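Local coordinates for protein glutathione S-transferase (Burkholderia glumae, PDB 4ISD) that binds glutathione and, as a glutathione S-transferase homologue, probably conjugates it, through its thiol, to electrophilic substrates, at residues A[92-97]-A[166-171]; A[160-165]-A[192-197]; A[21-26]-A[170-175]; A[150-155]-A[186-191]. All coordinates share one frame; numbering follows the deposited sequence.

Contact 1 of 4, residues A[92-97]-A[166-171]; sequences AVLPAD and WCIADT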
# COMPACT_ATOMS: atom_id res chain seq x y z
N ALA A 92 -1.15 -18.37 -7.63
CA ALA A 92 -1.34 -16.93 -7.48
C ALA A 92 -1.74 -16.53 -6.07
O ALA A 92 -2.58 -17.17 -5.44
CB ALA A 92 -2.37 -16.42 -8.47
N VAL A 93 -1.15 -15.44 -5.59
CA VAL A 93 -1.50 -14.92 -4.27
C VAL A 93 -2.47 -13.76 -4.39
O VAL A 93 -2.97 -13.25 -3.37
CB VAL A 93 -0.25 -14.49 -3.51
CG1 VAL A 93 0.68 -15.69 -3.33
CG2 VAL A 93 0.44 -13.32 -4.24
N LEU A 94 -2.74 -13.34 -5.62
CA LEU A 94 -3.74 -12.31 -5.90
C LEU A 94 -4.87 -12.85 -6.78
O LEU A 94 -4.62 -13.63 -7.70
CB LEU A 94 -3.10 -11.10 -6.58
CG LEU A 94 -2.32 -10.05 -5.78
CD1 LEU A 94 -2.03 -8.83 -6.67
CD2 LEU A 94 -3.07 -9.64 -4.48
N PRO A 95 -6.11 -12.42 -6.52
CA PRO A 95 -7.28 -12.84 -7.31
C PRO A 95 -7.13 -12.54 -8.81
O PRO A 95 -6.55 -11.53 -9.20
CB PRO A 95 -8.43 -12.01 -6.72
CG PRO A 95 -8.01 -11.73 -5.32
CD PRO A 95 -6.50 -11.58 -5.36
N ALA A 96 -7.67 -13.45 -9.63
CA ALA A 96 -7.61 -13.38 -11.09
C ALA A 96 -8.61 -12.36 -11.62
O ALA A 96 -8.37 -11.73 -12.64
CB ALA A 96 -7.92 -14.75 -11.69
N ASP A 97 -9.74 -12.24 -10.93
CA ASP A 97 -10.79 -11.33 -11.35
C ASP A 97 -10.36 -9.88 -11.12
O ASP A 97 -9.96 -9.50 -10.02
CB ASP A 97 -12.09 -11.64 -10.62
CG ASP A 97 -13.20 -10.68 -10.96
OD1 ASP A 97 -13.78 -10.81 -12.06
OD2 ASP A 97 -13.51 -9.81 -10.11
N TRP A 166 -8.51 -18.43 -1.43
CA TRP A 166 -7.53 -17.73 -0.63
C TRP A 166 -6.74 -16.74 -1.48
O TRP A 166 -6.42 -17.02 -2.64
CB TRP A 166 -6.57 -18.71 0.03
CG TRP A 166 -5.45 -18.05 0.77
CD1 TRP A 166 -5.44 -17.67 2.09
CD2 TRP A 166 -4.17 -17.69 0.25
NE1 TRP A 166 -4.23 -17.10 2.42
CE2 TRP A 166 -3.43 -17.10 1.30
CE3 TRP A 166 -3.57 -17.81 -1.01
CZ2 TRP A 166 -2.14 -16.64 1.13
CZ3 TRP A 166 -2.29 -17.34 -1.17
CH2 TRP A 166 -1.59 -16.76 -0.11
N CYS A 167 -6.44 -15.58 -0.91
CA CYS A 167 -5.41 -14.70 -1.46
C CYS A 167 -4.60 -14.15 -0.29
O CYS A 167 -5.00 -14.33 0.87
CB CYS A 167 -5.98 -13.59 -2.34
SG CYS A 167 -7.05 -12.37 -1.53
N ILE A 168 -3.46 -13.52 -0.58
CA ILE A 168 -2.58 -13.01 0.47
C ILE A 168 -3.28 -11.98 1.36
O ILE A 168 -2.90 -11.81 2.52
CB ILE A 168 -1.25 -12.40 -0.10
CG1 ILE A 168 -0.24 -12.21 1.03
CG2 ILE A 168 -1.49 -11.08 -0.84
CD1 ILE A 168 0.05 -13.49 1.77
N ALA A 169 -4.33 -11.34 0.84
CA ALA A 169 -5.11 -10.37 1.62
C ALA A 169 -5.72 -11.00 2.85
O ALA A 169 -5.87 -10.33 3.87
CB ALA A 169 -6.19 -9.74 0.78
N ASP A 170 -6.08 -12.29 2.74
CA ASP A 170 -6.71 -13.05 3.84
C ASP A 170 -5.78 -13.29 5.02
O ASP A 170 -6.20 -13.17 6.17
CB ASP A 170 -7.25 -14.40 3.36
CG ASP A 170 -8.39 -14.25 2.37
OD1 ASP A 170 -9.44 -13.70 2.78
OD2 ASP A 170 -8.24 -14.69 1.19
N THR A 171 -4.52 -13.63 4.73
CA THR A 171 -3.52 -13.74 5.79
C THR A 171 -3.40 -12.40 6.51
O THR A 171 -3.39 -12.34 7.74
CB THR A 171 -2.13 -14.07 5.24
OG1 THR A 171 -2.22 -15.16 4.32
CG2 THR A 171 -1.18 -14.45 6.37
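Val93 lays its CG1 methyl against the six-membered end of the Trp166 indole, 4.0 Å from CZ3. The two side chains lie alongside each other and extend in a common direction. Trp166 has CG anti to its own backbone N (chi1 174°), and this carries the benzo end of the ring to the 92-97 loop. The carbonyl O of Ala92 lies at the ring edge, near its plane and 4.3 Å from CZ3. At another edge NE1 makes a weak hydrogen bond to Thr171 OG1 (3.4 Å).

The one hydrogen bond between the segments joins Ile168 N to Val93 O at 2.8 Å. It is nearly straight (172° at the hydrogen) and lies in the carbonyl plane. The loop carbonyl thus serves an N-H in the first turn of helix 168-177. The start of this helix has half of a capping box: Cys167 N donates to Asp170 OD2 at 2.9 Å, on the anti lone pair. Glutathione transferases commonly have Ser or Thr-x-x-Asp here, and this chain has Cys167 in place of the hydroxyl residue.

Cys167 SG sits between its backbone N and carbonyl carbon, and sulfur and CB both face the Pro95 ring. Pro95 CD is 3.7 Å from Cys167 CB. Deeper in, Leu94 CD2 meets Ile168 CG2 at 4.2 Å. The loop is held from its other side too, since Val93 N bonds to Asp82 of helix 74-84. Trp166 also makes a cation-pi contact with Arg201.

Contact 2 of 4, residues A[160-165]-A[192-197]; sequences YGVFGD and LRYVER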
# COMPACT_ATOMS: atom_id res chain seq x y z
N TYR A 160 -14.19 -19.49 1.90
CA TYR A 160 -12.98 -19.79 2.65
C TYR A 160 -12.19 -18.52 2.96
O TYR A 160 -11.80 -18.29 4.10
CB TYR A 160 -12.11 -20.80 1.90
CG TYR A 160 -10.77 -21.02 2.55
CD1 TYR A 160 -10.62 -21.95 3.57
CD2 TYR A 160 -9.67 -20.29 2.17
CE1 TYR A 160 -9.40 -22.15 4.18
CE2 TYR A 160 -8.45 -20.47 2.77
CZ TYR A 160 -8.32 -21.41 3.77
OH TYR A 160 -7.10 -21.59 4.36
N GLY A 161 -11.94 -17.72 1.92
CA GLY A 161 -11.34 -16.41 2.08
C GLY A 161 -12.44 -15.36 1.94
O GLY A 161 -13.59 -15.71 1.67
N VAL A 162 -12.10 -14.09 2.15
CA VAL A 162 -13.07 -13.01 1.99
C VAL A 162 -13.60 -12.93 0.56
O VAL A 162 -14.72 -12.47 0.32
CB VAL A 162 -12.48 -11.60 2.41
CG1 VAL A 162 -12.26 -11.51 3.92
CG2 VAL A 162 -11.20 -11.30 1.66
N PHE A 163 -12.81 -13.38 -0.40
CA PHE A 163 -13.25 -13.33 -1.79
C PHE A 163 -13.61 -14.72 -2.34
O PHE A 163 -14.04 -14.86 -3.48
CB PHE A 163 -12.20 -12.61 -2.66
CG PHE A 163 -11.83 -11.25 -2.15
CD1 PHE A 163 -12.79 -10.24 -2.05
CD2 PHE A 163 -10.52 -10.97 -1.76
CE1 PHE A 163 -12.46 -8.98 -1.57
CE2 PHE A 163 -10.18 -9.69 -1.28
CZ PHE A 163 -11.15 -8.71 -1.19
N GLY A 164 -13.46 -15.74 -1.50
CA GLY A 164 -13.69 -17.12 -1.91
C GLY A 164 -12.38 -17.87 -1.82
O GLY A 164 -11.95 -18.23 -0.72
N ASP A 165 -11.73 -18.07 -2.96
CA ASP A 165 -10.38 -18.63 -2.96
C ASP A 165 -9.44 -17.78 -2.11
O ASP A 165 -9.57 -16.54 -2.06
CB ASP A 165 -9.83 -18.77 -4.38
CG ASP A 165 -10.47 -19.92 -5.15
OD1 ASP A 165 -10.89 -20.91 -4.52
OD2 ASP A 165 -10.54 -19.83 -6.39
N LEU A 192 -14.11 -15.48 14.16
CA LEU A 192 -13.21 -16.35 14.91
C LEU A 192 -12.81 -17.54 14.05
O LEU A 192 -11.63 -17.93 14.03
CB LEU A 192 -13.89 -16.84 16.19
CG LEU A 192 -14.17 -15.76 17.23
CD1 LEU A 192 -14.79 -16.38 18.48
CD2 LEU A 192 -12.91 -14.94 17.56
N ARG A 193 -13.78 -18.11 13.34
CA ARG A 193 -13.53 -19.28 12.51
C ARG A 193 -12.59 -18.94 11.35
O ARG A 193 -11.61 -19.65 11.10
CB ARG A 193 -14.85 -19.86 11.99
CG ARG A 193 -15.62 -20.66 13.05
CD ARG A 193 -16.81 -21.39 12.46
NE ARG A 193 -17.97 -20.52 12.28
CZ ARG A 193 -18.86 -20.26 13.24
NH1 ARG A 193 -18.72 -20.80 14.45
NH2 ARG A 193 -19.90 -19.47 13.00
N TYR A 194 -12.90 -17.85 10.67
CA TYR A 194 -12.05 -17.30 9.62
C TYR A 194 -10.60 -17.17 10.08
O TYR A 194 -9.68 -17.70 9.45
CB TYR A 194 -12.61 -15.95 9.18
CG TYR A 194 -11.73 -15.21 8.21
CD1 TYR A 194 -11.85 -15.43 6.84
CD2 TYR A 194 -10.81 -14.27 8.65
CE1 TYR A 194 -11.05 -14.74 5.95
CE2 TYR A 194 -10.02 -13.57 7.76
CZ TYR A 194 -10.14 -13.82 6.41
OH TYR A 194 -9.35 -13.13 5.52
N VAL A 195 -10.39 -16.48 11.20
CA VAL A 195 -9.05 -16.32 11.74
C VAL A 195 -8.38 -17.68 11.96
O VAL A 195 -7.21 -17.89 11.64
CB VAL A 195 -9.08 -15.54 13.05
CG1 VAL A 195 -7.69 -15.48 13.67
CG2 VAL A 195 -9.66 -14.15 12.84
N GLU A 196 -9.15 -18.63 12.49
CA GLU A 196 -8.63 -19.95 12.81
C GLU A 196 -8.24 -20.68 11.53
O GLU A 196 -7.13 -21.23 11.42
CB GLU A 196 -9.66 -20.76 13.60
CG GLU A 196 -9.11 -22.05 14.22
CD GLU A 196 -10.16 -22.88 14.92
OE1 GLU A 196 -11.26 -22.35 15.23
OE2 GLU A 196 -9.90 -24.07 15.18
N ARG A 197 -9.16 -20.67 10.58
CA ARG A 197 -8.99 -21.21 9.23
C ARG A 197 -7.67 -20.71 8.62
O ARG A 197 -6.83 -21.51 8.18
CB ARG A 197 -10.14 -20.64 8.40
CG ARG A 197 -10.75 -21.50 7.35
CD ARG A 197 -11.84 -20.67 6.62
NE ARG A 197 -12.91 -20.24 7.52
CZ ARG A 197 -13.81 -19.30 7.24
NH1 ARG A 197 -13.76 -18.64 6.09
NH2 ARG A 197 -14.76 -19.00 8.13
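Arg197 reaches from helix 189-199 to the carbonyl of Tyr160, and its NH1 donates to Tyr160 O at 2.8 Å. The oxygen lies close to the guanidinium plane, but the N-H comes in above the carbonyl plane, 42° out of it. The arginine chain is extended at chi2 and then bent at chi3 (-61°). The bend turns NH1 back to the loop, while the aliphatic part passes along the Tyr160 ring.

The Arg197 methylenes run antiparallel to the Tyr160 side chain. Arg197 CG is 3.5 Å from Tyr160 CE1. The ring and guanidinium planes are 51° apart, so this is not a stack. The approach is made by methylenes, and obliquely. Tyr160 has CG anti to its backbone N, and its OH bonds to Arg201.

About one turn before Arg197 in the helix, Tyr194 brings its ring to the loop. Gly161 CA is at the ring edge, 4.2 Å from CE1. Val162 and Tyr194 cross obliquely, with Val162 CG1 4.0 Å from CE1 and 3.7 Å from the phenol OH. That OH and Val162 N both bond to Asp170 OD1. One carboxylate oxygen so fixes both the ring and the loop.

Val162 and Phe163 have type I turn angles. The turn bond Gly164 N to Gly161 O is weak, and Gly161 N donates back to Gly164 O at 2.7 Å.

This joins the loop between helices 139-154 and 168-177 to helix 189-199. Helix 168-177 packs on Val162 and Tyr194 through Phe173, Ala174 and Leu177, and Leu107 of helix 98-113 also touches Val162.

Contact 3 of 4, residues A[21-26]-A[170-175]; sequences AMSAFV and DTDFAL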
# COMPACT_ATOMS: atom_id res chain seq x y z
N ALA A 21 6.23 -9.21 7.80
CA ALA A 21 7.26 -10.18 7.47
C ALA A 21 6.56 -11.49 7.14
O ALA A 21 6.82 -12.12 6.11
CB ALA A 21 8.19 -10.36 8.65
N MET A 22 5.63 -11.87 8.01
CA MET A 22 4.90 -13.12 7.86
C MET A 22 4.16 -13.16 6.53
O MET A 22 4.10 -14.21 5.86
CB MET A 22 3.93 -13.28 9.01
CG MET A 22 3.06 -14.50 8.90
SD MET A 22 2.09 -14.69 10.40
CE MET A 22 0.64 -15.40 9.65
N SER A 23 3.62 -12.02 6.13
CA SER A 23 2.89 -11.90 4.88
C SER A 23 3.75 -12.26 3.66
O SER A 23 3.31 -13.00 2.78
CB SER A 23 2.35 -10.49 4.72
OG SER A 23 1.50 -10.43 3.59
N ALA A 24 4.97 -11.72 3.62
CA ALA A 24 5.86 -11.98 2.48
C ALA A 24 6.31 -13.44 2.49
O ALA A 24 6.37 -14.09 1.44
CB ALA A 24 7.09 -11.03 2.50
N PHE A 25 6.64 -13.93 3.67
CA PHE A 25 7.01 -15.32 3.85
C PHE A 25 5.88 -16.20 3.31
O PHE A 25 6.14 -17.23 2.68
CB PHE A 25 7.27 -15.61 5.33
CG PHE A 25 7.63 -17.05 5.63
CD1 PHE A 25 6.65 -18.04 5.62
CD2 PHE A 25 8.93 -17.40 5.95
CE1 PHE A 25 6.97 -19.38 5.90
CE2 PHE A 25 9.26 -18.72 6.23
CZ PHE A 25 8.27 -19.72 6.21
N VAL A 26 4.63 -15.81 3.56
CA VAL A 26 3.52 -16.66 3.15
C VAL A 26 3.40 -16.70 1.63
O VAL A 26 3.08 -17.74 1.05
CB VAL A 26 2.17 -16.28 3.83
CG1 VAL A 26 0.99 -16.87 3.07
CG2 VAL A 26 2.17 -16.73 5.29
N ASP A 170 -6.08 -12.29 2.74
CA ASP A 170 -6.71 -13.05 3.84
C ASP A 170 -5.78 -13.29 5.02
O ASP A 170 -6.20 -13.17 6.17
CB ASP A 170 -7.25 -14.40 3.36
CG ASP A 170 -8.39 -14.25 2.37
OD1 ASP A 170 -9.44 -13.70 2.78
OD2 ASP A 170 -8.24 -14.69 1.19
N THR A 171 -4.52 -13.63 4.73
CA THR A 171 -3.52 -13.74 5.79
C THR A 171 -3.40 -12.40 6.51
O THR A 171 -3.39 -12.34 7.74
CB THR A 171 -2.13 -14.07 5.24
OG1 THR A 171 -2.22 -15.16 4.32
CG2 THR A 171 -1.18 -14.45 6.37
N ASP A 172 -3.32 -11.33 5.72
CA ASP A 172 -3.17 -9.99 6.26
C ASP A 172 -4.35 -9.62 7.12
O ASP A 172 -4.18 -9.06 8.22
CB ASP A 172 -3.03 -8.99 5.12
CG ASP A 172 -1.67 -9.05 4.46
OD1 ASP A 172 -0.78 -9.72 5.04
OD2 ASP A 172 -1.51 -8.42 3.39
N PHE A 173 -5.54 -9.92 6.62
CA PHE A 173 -6.78 -9.64 7.33
C PHE A 173 -6.83 -10.42 8.65
O PHE A 173 -7.13 -9.85 9.71
CB PHE A 173 -7.99 -10.02 6.48
CG PHE A 173 -9.26 -9.34 6.90
CD1 PHE A 173 -9.22 -8.13 7.58
CD2 PHE A 173 -10.49 -9.90 6.61
CE1 PHE A 173 -10.37 -7.49 7.96
CE2 PHE A 173 -11.65 -9.28 7.00
CZ PHE A 173 -11.60 -8.07 7.68
N ALA A 174 -6.51 -11.71 8.57
CA ALA A 174 -6.58 -12.59 9.72
C ALA A 174 -5.64 -12.12 10.82
O ALA A 174 -6.04 -12.06 11.99
CB ALA A 174 -6.28 -14.02 9.33
N LEU A 175 -4.41 -11.78 10.44
CA LEU A 175 -3.48 -11.18 11.40
C LEU A 175 -4.07 -9.94 12.06
O LEU A 175 -4.06 -9.83 13.29
CB LEU A 175 -2.13 -10.84 10.76
CG LEU A 175 -1.50 -12.09 10.13
CD1 LEU A 175 -0.07 -11.85 9.65
CD2 LEU A 175 -1.58 -13.24 11.11
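Met22, Ser23 and Val26 face Thr171, Asp172 and Leu175 where the thioredoxin-like domain of a glutathione transferase meets its all-helical domain. Helices 19-31 and 168-177 run nearly antiparallel here, at 152°, and their axes come within 9.8 Å.

The apolar contacts lie along one side of the interface. The ends of Met22 and Leu175 meet head-on, and Met22 CE touches both Leu175 methyls. The methionine is extended to its sulfur. Its last bond then turns CE toward helix 168-177, where it also comes 3.9 Å from Thr171 CG2. Val26 crosses Thr171 at a slant, CG2 4.2 Å from Thr171 CG2, with its CG1 methyl against the OG1 hydroxyl. Val204 of helix 202-212 touches both Met22 and Val26.

The polar contact is a single hydrogen bond, between the buried residues Ser23 and Asp172. Asp172 spreads its two oxygens over different partners: OD2 takes a salt bridge from Arg112, a residue of the glutathione pocket, and a hydrogen bond from Gln108. Ser23 may therefore help to position a carboxylate that in turn orients a pocket arginine. With its hydroxyl anti to the backbone N (chi1 -173°), Ser23 OG donates to the syn lone pair of Asp172 OD1 at 2.8 Å.

Contact 4 of 4, residues A[150-155]-A[186-191]; sequences AADRLI and PVPPKV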
# COMPACT_ATOMS: atom_id res chain seq x y z
N ALA A 150 -16.02 -4.26 9.04
CA ALA A 150 -15.42 -4.83 7.84
C ALA A 150 -15.47 -6.36 7.92
O ALA A 150 -15.83 -7.03 6.95
CB ALA A 150 -13.99 -4.36 7.66
N ALA A 151 -15.09 -6.89 9.08
CA ALA A 151 -15.06 -8.33 9.30
C ALA A 151 -16.45 -8.95 9.12
O ALA A 151 -16.59 -9.99 8.48
CB ALA A 151 -14.53 -8.64 10.69
N ASP A 152 -17.47 -8.29 9.67
CA ASP A 152 -18.83 -8.80 9.59
C ASP A 152 -19.33 -8.77 8.15
O ASP A 152 -20.08 -9.66 7.74
CB ASP A 152 -19.75 -8.00 10.52
CG ASP A 152 -21.13 -8.61 10.65
OD1 ASP A 152 -22.03 -8.24 9.86
OD2 ASP A 152 -21.33 -9.46 11.55
N ARG A 153 -18.90 -7.78 7.39
CA ARG A 153 -19.37 -7.63 6.00
C ARG A 153 -18.66 -8.56 4.99
O ARG A 153 -19.28 -8.99 4.02
CB ARG A 153 -19.25 -6.16 5.55
N LEU A 154 -17.38 -8.87 5.23
CA LEU A 154 -16.55 -9.56 4.24
C LEU A 154 -16.38 -11.04 4.50
O LEU A 154 -16.08 -11.81 3.59
CB LEU A 154 -15.15 -8.94 4.19
CG LEU A 154 -14.98 -7.46 3.85
CD1 LEU A 154 -13.51 -7.10 3.94
CD2 LEU A 154 -15.53 -7.16 2.46
N ILE A 155 -16.53 -11.45 5.76
CA ILE A 155 -16.38 -12.85 6.12
C ILE A 155 -17.71 -13.59 6.14
O ILE A 155 -18.67 -13.15 6.77
CB ILE A 155 -15.72 -13.00 7.49
CG1 ILE A 155 -14.35 -12.33 7.48
CG2 ILE A 155 -15.62 -14.47 7.88
CD1 ILE A 155 -13.78 -12.06 8.85
N PRO A 186 -18.74 -7.44 21.15
CA PRO A 186 -18.72 -8.90 20.97
C PRO A 186 -18.41 -9.27 19.52
O PRO A 186 -18.92 -8.62 18.59
CB PRO A 186 -20.13 -9.34 21.39
CG PRO A 186 -20.97 -8.09 21.35
CD PRO A 186 -20.03 -6.95 21.66
N VAL A 187 -17.58 -10.29 19.35
CA VAL A 187 -17.13 -10.75 18.04
C VAL A 187 -17.94 -11.95 17.53
O VAL A 187 -18.01 -12.98 18.19
CB VAL A 187 -15.67 -11.20 18.10
CG1 VAL A 187 -15.14 -11.38 16.70
CG2 VAL A 187 -14.82 -10.22 18.89
N PRO A 188 -18.56 -11.81 16.34
CA PRO A 188 -19.27 -12.91 15.68
C PRO A 188 -18.35 -14.11 15.44
O PRO A 188 -17.31 -13.96 14.79
CB PRO A 188 -19.67 -12.30 14.34
CG PRO A 188 -19.84 -10.85 14.64
CD PRO A 188 -18.75 -10.53 15.64
N PRO A 189 -18.74 -15.29 15.95
CA PRO A 189 -17.91 -16.49 15.85
C PRO A 189 -17.47 -16.80 14.41
O PRO A 189 -16.37 -17.34 14.23
CB PRO A 189 -18.81 -17.61 16.42
CG PRO A 189 -20.18 -17.02 16.50
CD PRO A 189 -19.99 -15.55 16.67
N LYS A 190 -18.28 -16.42 13.42
CA LYS A 190 -17.88 -16.57 12.02
C LYS A 190 -16.54 -15.90 11.70
O LYS A 190 -15.85 -16.33 10.76
CB LYS A 190 -18.94 -16.05 11.06
CG LYS A 190 -18.94 -14.54 10.88
CD LYS A 190 -19.90 -14.14 9.77
CE LYS A 190 -20.01 -12.64 9.60
NZ LYS A 190 -20.61 -12.33 8.27
N VAL A 191 -16.16 -14.86 12.44
CA VAL A 191 -14.85 -14.27 12.19
C VAL A 191 -13.76 -14.97 12.99
O VAL A 191 -12.61 -15.05 12.54
CB VAL A 191 -14.80 -12.71 12.35
CG1 VAL A 191 -16.20 -12.12 12.45
CG2 VAL A 191 -13.91 -12.30 13.51
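Ile155 and Val191 bring their CA atoms to 6.4 Å where helix 139-154 ends and helix 189-199 begins. Ile155 is the first residue to leave helical angles, so carbonyls near this end can take partners from elsewhere.

Lys190 supplies one. Its CG sits between the backbone N and the carbonyl carbon (chi1 80°), and beyond CG the chain is fully extended. NZ then reaches two backbone oxygens. It donates to Asp152 O at 2.8 Å, tilted 18° from the carbonyl plane, and to Ile155 O at 2.6 Å, nearly along the C=O axis. The Asp152 carboxylate is near but not bonded: OD2 is 4.4 Å from NZ, too far for a salt bridge. OD2 lies instead 3.7 Å from Pro188 CG, the two side chains crossing at about a right angle.

The apolar part is made by Ile155, Val191 and Ala151. Ile155 CD1 meets Val191 CB at 3.7 Å, also nearly at a right angle. Ala151 CB is 4.2 Å from Val191 CG1. Leu177 of helix 168-177 touches both Ala151 and Ile155. The Cys144-Cys183 disulfide ties the same helix 139-154 to the chain ahead of Pro186.

Asp152 O belongs to the last turn of the helix and points along it, so the helix dipole probably favours the ammonium group there. Ile155 O is a carbonyl just past the helix end that also accepts from NZ. The nearby Asp152 carboxylate would add to this at longer range.

In the fold
Contact 3 joins the two domains in the core, its centre about 2 Å from the centre of the chain. The centres of contacts 1, 2 and 4 lie about 10, 14 and 19 Å out, contact 4 reaching the surface. Contacts 1 and 3 share helix 168-177, one at its start and the other along its side. Contacts 2 and 4 share helix 189-199. Asp170 links contacts 1 and 2, since its carboxylate serves the helix start, the 160-165 loop and Tyr194. Polar chemistry changes with place: side chain to side chain in contact 3, backbone to backbone in contact 1, and a basic side chain on backbone carbonyls in contacts 2 and 4.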